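Local atomic coordinates of type I polyketide synthase PikAII (Streptomyces venezuelae, PDB entry 3QP9), a protein that is a C2-type ketoreductase of a modular polyketide synthase, from an NADPH-dependent reductase family, and probably acts in epimerization of the growing polyketide intermediate rather than in its reduction. Residues A[66-74]-A[202-212]. Numbering follows the deposited sequence.
Sequences PVLAALSGA and RAALDRMTTVL
The guanidinium of Arg202 lies against helix 66-73 with one face over Ala70, whose CA stands 3.7 Å above the plane and offset toward its rim; Arg202 NH2 meets Ala69 O obliquely, 3.8 Å away. The chain leaves with CG anti to the backbone N (chi1 -179°), and bends at its second and third torsions carry the guanidinium over Ala70. Arg202 NH1 is joined to its own helix by a salt bridge to Asp206 OD1, 2.8 Å, which helps hold the guanidinium beside Ala70. Ala70 is a knob in a hole formed by Arg202, Leu205, Asp206 and Thr209, its CB resting on Leu205 CB at 3.8 Å. One turn on, Ala74 CB presses on Thr209, tightly at 3.5 Å from Thr209 CB. Thr209 OG1 bonds Asp206 O of its own helix at 2.7 Å, and Thr209 CG2 faces Ala70 O. Toward the sheet the contacts are mainly between apolar side chains: Val67 crosses Leu205 at about a right angle, CG2 to CD2, and also reaches Met208 CE, while Leu71 CD2 meets Leu212 CD1 at 3.8 Å, again crosswise. The axes of the two segments approach to 9.0 Å and cross at -53°, with the small Ala70 near the crossing. Both helices cover the parallel strands of the Rossmann-like N-terminal half, the part usually called the structural subdomain in modular ketoreductases: Leu71 leans on Pro78 of strand 77-83, Leu205 and Met208 on Leu196 and Ile194 of strand 190-196, and Leu212 on Trp152 of strand 151-156.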
loop_
_atom_site.group_PDB
_atom_site.type_symbol
_atom_site.label_atom_id
_atom_site.label_comp_id
_atom_site.label_asym_id
_atom_site.label_seq_id
_atom_site.Cartn_x
_atom_site.Cartn_y
_atom_site.Cartn_z
ATOM N N PRO A 66 12.244 17.510 -18.849
ATOM C CA PRO A 66 11.702 18.621 -18.111
ATOM C C PRO A 66 11.916 18.513 -16.560
ATOM O O PRO A 66 11.996 19.551 -15.872
ATOM C CB PRO A 66 10.225 18.627 -18.540
ATOM C CG PRO A 66 9.902 17.136 -18.795
ATOM C CD PRO A 66 11.227 16.497 -19.184
ATOM N N VAL A 67 12.021 17.288 -16.022
ATOM C CA VAL A 67 12.598 17.102 -14.666
ATOM C C VAL A 67 13.987 17.844 -14.471
ATOM O O VAL A 67 14.120 18.676 -13.569
ATOM C CB VAL A 67 12.678 15.623 -14.216
ATOM C CG1 VAL A 67 13.179 15.553 -12.757
ATOM C CG2 VAL A 67 11.310 14.940 -14.317
ATOM N N LEU A 68 15.002 17.594 -15.315
ATOM C CA LEU A 68 16.246 18.352 -15.118
ATOM C C LEU A 68 16.091 19.832 -15.355
ATOM O O LEU A 68 16.705 20.642 -14.638
ATOM C CB LEU A 68 17.458 17.797 -15.904
ATOM C CG LEU A 68 17.626 16.336 -16.281
ATOM C CD1 LEU A 68 19.007 16.211 -16.912
ATOM C CD2 LEU A 68 17.522 15.431 -15.090
ATOM N N ALA A 69 15.238 20.232 -16.311
ATOM C CA ALA A 69 15.057 21.669 -16.480
ATOM C C ALA A 69 14.524 22.286 -15.185
ATOM O O ALA A 69 15.047 23.299 -14.724
ATOM C CB ALA A 69 14.144 22.004 -17.700
ATOM N N ALA A 70 13.515 21.655 -14.556
ATOM C CA ALA A 70 12.991 22.213 -13.291
ATOM C C ALA A 70 14.012 22.285 -12.180
ATOM O O ALA A 70 14.087 23.293 -11.459
ATOM C CB ALA A 70 11.751 21.454 -12.822
ATOM N N LEU A 71 14.813 21.227 -12.045
ATOM C CA LEU A 71 15.858 21.219 -11.032
ATOM C C LEU A 71 16.908 22.324 -11.331
ATOM O O LEU A 71 17.321 23.080 -10.431
ATOM C CB LEU A 71 16.562 19.859 -11.000
ATOM C CG LEU A 71 15.801 18.587 -10.586
ATOM C CD1 LEU A 71 16.582 17.425 -10.947
ATOM C CD2 LEU A 71 15.669 18.572 -9.130
ATOM N N SER A 72 17.336 22.391 -12.593
ATOM C CA SER A 72 18.265 23.431 -13.033
ATOM C C SER A 72 17.657 24.782 -12.713
ATOM O O SER A 72 18.275 25.587 -11.993
ATOM C CB SER A 72 18.565 23.309 -14.552
ATOM O OG SER A 72 19.387 22.175 -14.848
ATOM N N GLY A 73 16.424 25.015 -13.214
ATOM C CA GLY A 73 15.722 26.265 -13.012
ATOM C C GLY A 73 15.558 26.524 -11.542
ATOM O O GLY A 73 15.606 27.663 -11.136
ATOM N N ALA A 74 15.400 25.465 -10.732
ATOM C CA ALA A 74 15.387 25.615 -9.264
ATOM C C ALA A 74 16.748 25.939 -8.641
ATOM O O ALA A 74 16.829 26.264 -7.456
ATOM C CB ALA A 74 14.778 24.377 -8.590
ATOM N N ARG A 202 4.649 21.625 -15.977
ATOM C CA ARG A 202 5.820 22.364 -15.460
ATOM C C ARG A 202 5.639 23.047 -14.103
ATOM O O ARG A 202 6.549 23.004 -13.273
ATOM C CB ARG A 202 6.421 23.337 -16.481
ATOM C CG ARG A 202 7.697 24.164 -16.050
ATOM C CD ARG A 202 8.880 23.280 -15.435
ATOM N NE ARG A 202 10.238 23.745 -15.786
ATOM C CZ ARG A 202 10.787 24.913 -15.407
ATOM N NH1 ARG A 202 10.093 25.778 -14.668
ATOM N NH2 ARG A 202 12.018 25.251 -15.789
ATOM N N ALA A 203 4.497 23.707 -13.890
ATOM C CA ALA A 203 4.126 24.219 -12.560
ATOM C C ALA A 203 4.158 23.125 -11.473
ATOM O O ALA A 203 4.590 23.392 -10.379
ATOM C CB ALA A 203 2.746 24.916 -12.585
ATOM N N ALA A 204 3.762 21.897 -11.781
ATOM C CA ALA A 204 3.865 20.798 -10.823
ATOM C C ALA A 204 5.380 20.428 -10.523
ATOM O O ALA A 204 5.736 20.104 -9.370
ATOM C CB ALA A 204 3.084 19.567 -11.346
ATOM N N LEU A 205 6.265 20.487 -11.531
ATOM C CA LEU A 205 7.659 20.050 -11.305
ATOM C C LEU A 205 8.408 21.144 -10.528
ATOM O O LEU A 205 9.278 20.860 -9.747
ATOM C CB LEU A 205 8.370 19.682 -12.619
ATOM C CG LEU A 205 7.726 18.485 -13.378
ATOM C CD1 LEU A 205 8.185 18.573 -14.827
ATOM C CD2 LEU A 205 8.077 17.060 -12.822
ATOM N N ASP A 206 8.000 22.400 -10.737
ATOM C CA ASP A 206 8.422 23.516 -9.921
ATOM C C ASP A 206 8.054 23.349 -8.440
ATOM O O ASP A 206 8.890 23.611 -7.578
ATOM C CB ASP A 206 7.871 24.833 -10.490
ATOM C CG ASP A 206 8.615 25.271 -11.825
ATOM O OD1 ASP A 206 9.733 24.723 -12.099
ATOM O OD2 ASP A 206 8.081 26.151 -12.587
ATOM N N ARG A 207 6.815 22.938 -8.131
ATOM C CA ARG A 207 6.503 22.664 -6.741
ATOM C C ARG A 207 7.260 21.481 -6.204
ATOM O O ARG A 207 7.626 21.484 -5.017
ATOM C CB ARG A 207 5.018 22.460 -6.519
ATOM C CG ARG A 207 4.206 23.833 -6.720
ATOM C CD ARG A 207 2.681 23.547 -6.570
ATOM N NE ARG A 207 1.963 24.820 -6.618
ATOM C CZ ARG A 207 1.120 25.181 -7.575
ATOM N NH1 ARG A 207 0.823 24.348 -8.585
ATOM N NH2 ARG A 207 0.564 26.372 -7.506
ATOM N N MET A 208 7.413 20.431 -7.009
ATOM C CA MET A 208 8.362 19.341 -6.616
ATOM C C MET A 208 9.685 19.846 -6.055
ATOM O O MET A 208 10.122 19.435 -4.928
ATOM C CB MET A 208 8.530 18.314 -7.708
ATOM C CG MET A 208 9.491 17.149 -7.348
ATOM S SD MET A 208 9.925 16.272 -8.868
ATOM C CE MET A 208 10.882 17.562 -9.681
ATOM N N THR A 209 10.319 20.782 -6.777
ATOM C CA THR A 209 11.610 21.339 -6.316
ATOM C C THR A 209 11.522 22.095 -4.987
ATOM O O THR A 209 12.429 21.999 -4.221
ATOM C CB THR A 209 12.363 22.175 -7.404
ATOM O OG1 THR A 209 11.597 23.329 -7.718
ATOM C CG2 THR A 209 12.485 21.398 -8.652
ATOM N N THR A 210 10.383 22.749 -4.653
ATOM C CA THR A 210 10.237 23.330 -3.312
ATOM C C THR A 210 10.269 22.238 -2.249
ATOM O O THR A 210 10.822 22.451 -1.130
ATOM C CB THR A 210 8.940 24.094 -3.192
ATOM O OG1 THR A 210 8.983 25.178 -4.140
ATOM C CG2 THR A 210 8.760 24.609 -1.729
ATOM N N VAL A 211 9.714 21.069 -2.574
ATOM C CA VAL A 211 9.781 19.931 -1.602
ATOM C C VAL A 211 11.219 19.395 -1.447
ATOM O O VAL A 211 11.718 19.202 -0.307
ATOM C CB VAL A 211 8.837 18.771 -1.996
ATOM C CG1 VAL A 211 9.022 17.559 -0.981
ATOM C CG2 VAL A 211 7.377 19.278 -2.141
ATOM N N LEU A 212 11.911 19.207 -2.556
ATOM C CA LEU A 212 13.297 18.713 -2.485
ATOM C C LEU A 212 14.202 19.638 -1.703
ATOM O O LEU A 212 15.228 19.199 -1.133
ATOM C CB LEU A 212 13.895 18.577 -3.875
ATOM C CG LEU A 212 13.038 17.657 -4.683
ATOM C CD1 LEU A 212 13.454 17.659 -6.150
ATOM C CD2 LEU A 212 13.105 16.229 -4.033
#